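Local coordinates for protein acyl-CoA dehydrogenase (Bacillus anthracis, PDB 3OWA) that probably oxidises acyl-CoA thioesters to their enoyl forms, using bound FAD as the first electron acceptor, at residues Q490-L493 with V494-D498; E370-D373 with Y374-E378; D558-R561 with M562-S566. All blocks are in the same frame, centred on the assembly; numbering follows the deposited sequence.

Contact 1: residues Q490-L493 with V494-D498. With FAD (flavin-adenine dinucleotide), chain E.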
loop_
_atom_site.group_PDB
_atom_site.type_symbol
_atom_site.label_atom_id
_atom_site.label_comp_id
_atom_site.label_asym_id
_atom_site.label_seq_id
_atom_site.Cartn_x
_atom_site.Cartn_y
_atom_site.Cartn_z
ATOM N N GLN A 490 21.161 1.505 10.127
ATOM C CA GLN A 490 19.792 0.925 10.069
ATOM C C GLN A 490 19.389 0.385 8.704
ATOM O O GLN A 490 18.770 -0.705 8.620
ATOM C CB GLN A 490 18.764 1.917 10.588
ATOM C CG GLN A 490 18.973 2.304 12.015
ATOM C CD GLN A 490 17.771 3.037 12.568
ATOM O OE1 GLN A 490 17.082 3.752 11.835
ATOM N NE2 GLN A 490 17.512 2.872 13.858
ATOM N N GLU A 491 19.770 1.097 7.642
ATOM C CA GLU A 491 19.415 0.677 6.265
ATOM C C GLU A 491 19.950 -0.709 5.945
ATOM O O GLU A 491 19.240 -1.520 5.351
ATOM C CB GLU A 491 19.943 1.644 5.194
ATOM C CG GLU A 491 19.457 3.071 5.345
ATOM C CD GLU A 491 20.399 3.949 6.149
ATOM O OE1 GLU A 491 21.106 3.438 7.056
ATOM O OE2 GLU A 491 20.430 5.168 5.873
ATOM N N ILE A 492 21.204 -0.962 6.341
ATOM C CA ILE A 492 21.850 -2.259 6.195
ATOM C C ILE A 492 21.159 -3.343 7.022
ATOM O O ILE A 492 20.934 -4.448 6.523
ATOM C CB ILE A 492 23.392 -2.173 6.548
ATOM C CG1 ILE A 492 24.167 -1.533 5.403
ATOM C CG2 ILE A 492 23.981 -3.537 6.897
ATOM C CD1 ILE A 492 25.623 -1.198 5.800
ATOM N N LEU A 493 20.858 -3.032 8.288
ATOM C CA LEU A 493 20.177 -3.982 9.189
ATOM C C LEU A 493 18.858 -4.460 8.588
ATOM O O LEU A 493 18.511 -5.634 8.674
ATOM C CB LEU A 493 19.934 -3.371 10.589
ATOM C CG LEU A 493 21.170 -3.031 11.431
ATOM C CD1 LEU A 493 20.777 -2.228 12.668
ATOM C CD2 LEU A 493 21.913 -4.303 11.827
ATOM N N VAL A 494 18.130 -3.534 7.978
ATOM C CA VAL A 494 16.833 -3.839 7.388
ATOM C C VAL A 494 16.993 -4.722 6.129
ATOM O O VAL A 494 16.179 -5.619 5.893
ATOM C CB VAL A 494 16.069 -2.544 7.096
ATOM C CG1 VAL A 494 14.929 -2.788 6.107
ATOM C CG2 VAL A 494 15.522 -1.993 8.399
ATOM N N ASN A 495 18.056 -4.494 5.347
ATOM C CA ASN A 495 18.373 -5.393 4.209
ATOM C C ASN A 495 18.621 -6.830 4.646
ATOM O O ASN A 495 18.140 -7.780 4.013
ATOM C CB ASN A 495 19.584 -4.888 3.390
ATOM C CG ASN A 495 19.267 -3.647 2.579
ATOM O OD1 ASN A 495 18.106 -3.373 2.268
ATOM N ND2 ASN A 495 20.299 -2.882 2.244
ATOM N N ILE A 496 19.364 -6.979 5.739
ATOM C CA ILE A 496 19.694 -8.280 6.271
ATOM C C ILE A 496 18.410 -8.925 6.785
ATOM O O ILE A 496 18.134 -10.078 6.480
ATOM C CB ILE A 496 20.766 -8.165 7.395
ATOM C CG1 ILE A 496 22.115 -7.737 6.789
ATOM C CG2 ILE A 496 20.897 -9.472 8.157
ATOM C CD1 ILE A 496 23.066 -7.188 7.788
ATOM N N ALA A 497 17.628 -8.158 7.536
ATOM C CA ALA A 497 16.330 -8.624 8.036
ATOM C C ALA A 497 15.403 -9.049 6.916
ATOM O O ALA A 497 14.720 -10.063 7.048
ATOM C CB ALA A 497 15.673 -7.560 8.911
ATOM N N ASP A 498 15.392 -8.304 5.812
ATOM C CA ASP A 498 14.559 -8.648 4.647
ATOM C C ASP A 498 15.065 -9.914 3.954
ATOM O O ASP A 498 14.261 -10.744 3.509
ATOM C CB ASP A 498 14.497 -7.480 3.646
ATOM C CG ASP A 498 13.795 -6.226 4.232
ATOM O OD1 ASP A 498 13.059 -6.349 5.247
ATOM O OD2 ASP A 498 13.963 -5.106 3.672
HETATM P PA FAD E . 6.477 5.707 17.448
HETATM O O1A FAD E . 6.430 7.172 17.797
HETATM O O2A FAD E . 7.122 4.813 18.445
HETATM O O5B FAD E . 7.135 5.488 16.029
HETATM C C5B FAD E . 6.995 6.391 14.960
HETATM C C4B FAD E . 7.864 5.971 13.782
HETATM O O4B FAD E . 9.255 5.995 14.141
HETATM C C3B FAD E . 7.529 4.551 13.336
HETATM O O3B FAD E . 7.689 4.393 11.927
HETATM C C2B FAD E . 8.625 3.762 14.006
HETATM O O2B FAD E . 8.900 2.564 13.345
HETATM C C1B FAD E . 9.791 4.712 13.906
HETATM N N9A FAD E . 10.806 4.399 14.917
HETATM C C8A FAD E . 10.654 4.388 16.280
HETATM N N7A FAD E . 11.822 4.054 16.858
HETATM C C5A FAD E . 12.734 3.876 15.885
HETATM C C6A FAD E . 14.110 3.536 15.906
HETATM N N6A FAD E . 14.781 3.416 17.058
HETATM N N1A FAD E . 14.766 3.419 14.707
HETATM C C2A FAD E . 14.108 3.638 13.506
HETATM N N3A FAD E . 12.766 4.007 13.485
HETATM C C4A FAD E . 12.090 4.104 14.653
HETATM N N1 FAD E . -0.540 -0.567 23.054
HETATM C C2 FAD E . -0.809 -1.334 24.166
HETATM O O2 FAD E . 0.041 -1.501 25.012
HETATM N N3 FAD E . -2.036 -1.937 24.361
HETATM C C4 FAD E . -3.045 -1.777 23.466
HETATM O O4 FAD E . -4.121 -2.356 23.687
HETATM C C4X FAD E . -2.790 -1.008 22.326
HETATM N N5 FAD E . -3.808 -0.800 21.417
HETATM C C5X FAD E . -3.597 0.011 20.312
HETATM C C6 FAD E . -4.653 0.200 19.414
HETATM C C7 FAD E . -4.467 1.035 18.317
HETATM C C7M FAD E . -5.612 1.256 17.351
HETATM C C8 FAD E . -3.212 1.660 18.147
HETATM C C8M FAD E . -2.895 2.562 16.998
HETATM C C9 FAD E . -2.154 1.425 19.018
HETATM C C9A FAD E . -2.330 0.610 20.110
HETATM N N10 FAD E . -1.280 0.371 20.983
HETATM C C10 FAD E . -1.527 -0.394 22.116
HETATM C "C1'" FAD E . 0.059 1.078 20.825
HETATM C "C2'" FAD E . 0.834 0.686 19.563
HETATM O "O2'" FAD E . 1.105 -0.686 19.386
HETATM C "C3'" FAD E . 1.994 1.825 19.173
HETATM O "O3'" FAD E . 1.336 2.588 18.224
HETATM C "C4'" FAD E . 3.133 1.344 18.704
HETATM O "O4'" FAD E . 3.635 0.466 19.710
HETATM C "C5'" FAD E . 4.190 2.282 18.122
HETATM O "O5'" FAD E . 4.190 3.455 18.893
HETATM P P FAD E . 3.906 4.898 18.311
HETATM O O1P FAD E . 2.555 4.815 17.635
HETATM O O2P FAD E . 3.991 5.907 19.420
HETATM O O3P FAD E . 4.973 5.155 17.156
HETATM O O HOH W 1 17.164 -0.745 3.952
#

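Contact 2: residues E370-D373 with Y374-E378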
loop_
_atom_site.group_PDB
_atom_site.type_symbol
_atom_site.label_atom_id
_atom_site.label_comp_id
_atom_site.label_asym_id
_atom_site.label_seq_id
_atom_site.Cartn_x
_atom_site.Cartn_y
_atom_site.Cartn_z
ATOM N N GLU A 370 2.640 -7.531 5.810
ATOM C CA GLU A 370 2.930 -7.025 4.445
ATOM C C GLU A 370 2.266 -7.811 3.330
ATOM O O GLU A 370 1.845 -7.246 2.324
ATOM C CB GLU A 370 4.457 -6.926 4.185
ATOM C CG GLU A 370 5.029 -5.894 5.120
ATOM C CD GLU A 370 6.450 -5.463 4.759
ATOM O OE1 GLU A 370 7.193 -6.255 4.132
ATOM O OE2 GLU A 370 6.834 -4.328 5.131
ATOM N N VAL A 371 2.163 -9.110 3.484
ATOM C CA VAL A 371 1.399 -9.884 2.527
ATOM C C VAL A 371 -0.083 -9.484 2.571
ATOM O O VAL A 371 -0.723 -9.347 1.533
ATOM C CB VAL A 371 1.545 -11.436 2.867
ATOM C CG1 VAL A 371 0.461 -12.230 2.181
ATOM C CG2 VAL A 371 2.929 -11.944 2.407
ATOM N N LEU A 372 -0.639 -9.264 3.771
ATOM C CA LEU A 372 -2.045 -8.873 3.870
ATOM C C LEU A 372 -2.189 -7.472 3.258
ATOM O O LEU A 372 -3.136 -7.216 2.496
ATOM C CB LEU A 372 -2.516 -8.821 5.323
ATOM C CG LEU A 372 -3.946 -8.284 5.532
ATOM C CD1 LEU A 372 -4.954 -9.083 4.754
ATOM C CD2 LEU A 372 -4.307 -8.123 7.028
ATOM N N ASP A 373 -1.247 -6.584 3.555
ATOM C CA ASP A 373 -1.292 -5.222 2.973
ATOM C C ASP A 373 -1.434 -5.304 1.417
ATOM O O ASP A 373 -2.230 -4.576 0.784
ATOM C CB ASP A 373 0.004 -4.504 3.373
ATOM C CG ASP A 373 0.103 -3.090 2.834
ATOM O OD1 ASP A 373 -0.244 -2.130 3.554
ATOM O OD2 ASP A 373 0.531 -2.912 1.673
ATOM N N TYR A 374 -0.628 -6.147 0.803
ATOM C CA TYR A 374 -0.643 -6.316 -0.649
ATOM C C TYR A 374 -1.967 -6.944 -1.092
ATOM O O TYR A 374 -2.544 -6.519 -2.091
ATOM C CB TYR A 374 0.547 -7.220 -1.075
ATOM C CG TYR A 374 0.491 -7.599 -2.536
ATOM C CD1 TYR A 374 1.008 -6.735 -3.508
ATOM C CD2 TYR A 374 -0.118 -8.804 -2.954
ATOM C CE1 TYR A 374 0.927 -7.039 -4.874
ATOM C CE2 TYR A 374 -0.211 -9.112 -4.324
ATOM C CZ TYR A 374 0.344 -8.237 -5.266
ATOM O OH TYR A 374 0.251 -8.514 -6.617
ATOM N N THR A 375 -2.433 -7.986 -0.402
ATOM C CA THR A 375 -3.652 -8.666 -0.827
ATOM C C THR A 375 -4.905 -7.789 -0.717
ATOM O O THR A 375 -5.763 -7.837 -1.600
ATOM C CB THR A 375 -3.881 -10.043 -0.109
ATOM O OG1 THR A 375 -4.136 -9.782 1.280
ATOM C CG2 THR A 375 -2.649 -10.952 -0.233
ATOM N N VAL A 376 -5.029 -6.942 0.318
ATOM C CA VAL A 376 -6.235 -6.116 0.382
ATOM C C VAL A 376 -6.120 -4.997 -0.640
ATOM O O VAL A 376 -7.098 -4.537 -1.180
ATOM C CB VAL A 376 -6.564 -5.505 1.821
ATOM C CG1 VAL A 376 -6.821 -6.601 2.767
ATOM C CG2 VAL A 376 -5.386 -4.665 2.369
ATOM N N ASP A 377 -4.911 -4.568 -0.930
ATOM C CA ASP A 377 -4.759 -3.537 -1.912
ATOM C C ASP A 377 -5.116 -4.075 -3.335
ATOM O O ASP A 377 -5.735 -3.361 -4.154
ATOM C CB ASP A 377 -3.337 -3.015 -1.892
ATOM C CG ASP A 377 -3.142 -1.896 -2.890
ATOM O OD1 ASP A 377 -3.696 -0.811 -2.634
ATOM O OD2 ASP A 377 -2.461 -2.088 -3.935
ATOM N N GLU A 378 -4.737 -5.318 -3.655
ATOM C CA GLU A 378 -5.082 -5.796 -4.969
ATOM C C GLU A 378 -6.542 -6.180 -4.973
ATOM O O GLU A 378 -7.181 -6.194 -6.018
ATOM C CB GLU A 378 -4.223 -6.995 -5.370
ATOM C CG GLU A 378 -2.732 -6.576 -5.746
ATOM C CD GLU A 378 -2.627 -5.540 -6.908
ATOM O OE1 GLU A 378 -1.527 -4.972 -7.101
ATOM O OE2 GLU A 378 -3.630 -5.220 -7.590
#

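Contact 3: residues D558-R561 with M562-S566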
loop_
_atom_site.group_PDB
_atom_site.type_symbol
_atom_site.label_atom_id
_atom_site.label_comp_id
_atom_site.label_asym_id
_atom_site.label_seq_id
_atom_site.Cartn_x
_atom_site.Cartn_y
_atom_site.Cartn_z
ATOM N N ASP A 558 38.147 -2.819 -5.814
ATOM C CA ASP A 558 38.519 -4.203 -6.146
ATOM C C ASP A 558 37.867 -5.239 -5.199
ATOM O O ASP A 558 37.283 -6.227 -5.656
ATOM C CB ASP A 558 40.054 -4.322 -6.137
ATOM C CG ASP A 558 40.551 -5.775 -6.247
ATOM O OD1 ASP A 558 40.304 -6.427 -7.294
ATOM O OD2 ASP A 558 41.199 -6.254 -5.286
HETATM N N MSE A 559 37.972 -4.994 -3.894
HETATM C CA MSE A 559 37.319 -5.808 -2.872
HETATM C C MSE A 559 35.803 -5.934 -3.094
HETATM O O MSE A 559 35.232 -7.007 -2.860
HETATM C CB MSE A 559 37.593 -5.232 -1.470
HETATM C CG MSE A 559 39.069 -5.235 -1.023
HETATM SE SE MSE A 559 39.784 -7.013 -0.663
HETATM C CE MSE A 559 38.812 -7.408 0.985
ATOM N N LEU A 560 35.159 -4.846 -3.539
ATOM C CA LEU A 560 33.725 -4.864 -3.846
ATOM C C LEU A 560 33.426 -5.680 -5.095
ATOM O O LEU A 560 32.387 -6.328 -5.176
ATOM C CB LEU A 560 33.133 -3.451 -3.979
ATOM C CG LEU A 560 31.701 -3.301 -4.546
ATOM C CD1 LEU A 560 30.620 -4.026 -3.678
ATOM C CD2 LEU A 560 31.314 -1.831 -4.792
ATOM N N ARG A 561 34.328 -5.660 -6.075
ATOM C CA ARG A 561 34.083 -6.455 -7.289
ATOM C C ARG A 561 34.220 -7.954 -6.994
ATOM O O ARG A 561 33.471 -8.762 -7.538
ATOM C CB ARG A 561 34.947 -5.998 -8.472
ATOM C CG ARG A 561 34.232 -4.967 -9.363
ATOM C CD ARG A 561 35.167 -4.309 -10.377
ATOM N NE ARG A 561 36.087 -3.371 -9.731
ATOM C CZ ARG A 561 37.415 -3.390 -9.853
ATOM N NH1 ARG A 561 38.014 -4.293 -10.624
ATOM N NH2 ARG A 561 38.149 -2.487 -9.212
HETATM N N MSE A 562 35.139 -8.297 -6.096
HETATM C CA MSE A 562 35.276 -9.668 -5.571
HETATM C C MSE A 562 33.963 -10.180 -4.952
HETATM O O MSE A 562 33.419 -11.200 -5.374
HETATM C CB MSE A 562 36.360 -9.721 -4.497
HETATM C CG MSE A 562 37.255 -10.940 -4.574
HETATM SE SE MSE A 562 38.949 -10.561 -5.475
HETATM C CE MSE A 562 39.493 -9.031 -4.410
HETATM N N MSE A 563 33.466 -9.457 -3.952
HETATM C CA MSE A 563 32.199 -9.791 -3.295
HETATM C C MSE A 563 31.013 -9.902 -4.265
HETATM O O MSE A 563 30.228 -10.839 -4.156
HETATM C CB MSE A 563 31.914 -8.810 -2.155
HETATM C CG MSE A 563 32.946 -8.879 -1.027
HETATM SE SE MSE A 563 33.286 -10.698 -0.393
HETATM C CE MSE A 563 34.781 -10.375 0.835
ATOM N N LEU A 564 30.906 -8.970 -5.216
ATOM C CA LEU A 564 29.848 -9.015 -6.241
ATOM C C LEU A 564 29.916 -10.221 -7.191
ATOM O O LEU A 564 28.871 -10.728 -7.607
ATOM C CB LEU A 564 29.740 -7.698 -7.032
ATOM C CG LEU A 564 29.294 -6.386 -6.349
ATOM C CD1 LEU A 564 29.348 -5.207 -7.311
ATOM C CD2 LEU A 564 27.884 -6.465 -5.711
ATOM N N SER A 565 31.131 -10.668 -7.549
ATOM C CA SER A 565 31.306 -11.915 -8.314
ATOM C C SER A 565 30.947 -13.144 -7.478
ATOM O O SER A 565 30.406 -14.116 -8.002
ATOM C CB SER A 565 32.755 -12.080 -8.807
ATOM O OG SER A 565 33.142 -10.979 -9.606
ATOM N N SER A 566 31.282 -13.112 -6.191
ATOM C CA SER A 566 30.845 -14.182 -5.265
ATOM C C SER A 566 29.301 -14.258 -5.213
ATOM O O SER A 566 28.726 -15.352 -5.186
ATOM C CB SER A 566 31.426 -13.995 -3.854
ATOM O OG SER A 566 32.847 -14.107 -3.857
#

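Contact 1: residues Q490-L493 with V494-D498
Q490 works at both ends: its carbonyl opens a helix by accepting V494 N at 3.0 Å, while its side-chain amide grips the cofactor, NE2 giving a hydrogen bond of 2.9 Å to FAD N1A. The chain is extended beyond CG, and glutamine suits the place because its long amide carries a donor to the adenine and an acceptor, OE1, taken by L306 N of the second subunit. CG2 of V494, lying beside its own backbone N (chi1 of CG1 162°), rests 3.5 Å from Q490 O. One turn apart on the helix, I492 and I496 cross obliquely, I492 CG2 meeting I496 CD1 at 3.9 Å; branched, apolar side chains fill a buried face well. N495 lays its amide near E491 O, with ND2 at 3.6 Å, but its polar end is held by E549 and T550, and E491 reaches R583 of the second subunit. These residues form the first turns of helix 490-520, which belongs to the C-terminal half of the chain. I492 and I496 pack against helix 458-482, I492 also against helix 526-554, and L493 and I496 against P419 of helix 411-427.

Contact 2: residues E370-D373 with Y374-E378
This is a local contact between successive turns in the middle of helix 358-383, one face of which is buried among other helices while another carries charge toward the second subunit. L372 and T375 show the buried side. L372 O takes two donors: V376 N, at 2.9 Å and close to the line of the carbonyl, and the hydroxyl OG1 of T375, at 3.0 Å. The hydroxyl comes from the flank, with a C=O...OG1 angle of 109°. The first torsion of T375 (67°) sets OG1 between the backbone N and the carbonyl carbon, from where it can reach back one turn. Threonine thus satisfies its own polar atom inside the helix, and its methyl CG2 lies close over V371 O, at 3.1 Å, and about 4.1 Å from V371 CG1. L372 CD1 lies across OG1 and also touches V376 CG1 at 3.7 Å, an apolar pair suited to the core. L372 leans on helix 257-293 and helix 393-401, T375 on helix 257-293 and V376 on helix 393-401. On the other flank the Y374 ring has E378 CG 3.5 Å above one face, toward the rim, and its OH bonds to N313. D373, whose carbonyl receives D377 N at 3.2 Å, forms a salt bridge with R405 of the same chain, and D377 with R402 and R405 of the second subunit. Such an amphipathic helix, apolar inward, with acidic residues on another side, of which D377 reaches the second subunit, fits the C-terminal helical bundle of acyl-CoA dehydrogenases.

Contact 3: residues D558-R561 with M562-S566
M562, modelled as selenomethionine, folds its long chain back over the preceding turn until its methyl CE lies 3.4 Å from OD2 of D558. The bends fall at chi2 (99°) and chi3 (53°), and chi1 of -139° is itself well removed from a staggered value, so the modelled course across the helix surface is a strained one and may be only roughly placed. CE also stands 4.3 Å from SE of M559, a second selenomethionine, in a loose apolar touch. A flexible, unbranched side chain can follow such a path along an exposed face. Its backbone is ordinary: M562 N bonds to D558 O at 3.0 Å. All of this lies on helix 557-571, a short, largely exposed helix of the C-terminal part of the chain, and its inner side meets helix 526-554 through L560, M563 and L564, each of which touches L551. Between the turns L560 and L564 pack at a slant, with L560 CD1 3.8 Å from L564 CG, and leucine serves here as the apolar side of an amphipathic helix. R561, beside M562 in sequence, has a long, charged chain that suits this exposed flank, but contributes mainly through its main chain. R561 O receives S565 N at 3.0 Å; the hydroxyl OG of S565 lies at the same distance, 3.0 Å, from R561 O, though its one proton may go to another acceptor instead.

How the contacts relate
The three helical sites follow one another along the chain in the order 2, 1, 3 and do not touch. Contacts 1 and 2 lie 22 Å apart between centres, about 6 Å at their nearest atoms, and R415 joins them, forming salt bridges with both D498 and E370. Contact 3 is remote: about 11 Å from contact 1 and 23 Å from contact 2 between nearest atoms, linked to contact 1 by helix 526-554, on which both pack. FAD relates directly to contact 1, whose Q490 holds the adenine. The helix of contact 2 continues to Q381, and Q381 of the second subunit bonds to that same FAD, so the cofactor sits across the dimer interface.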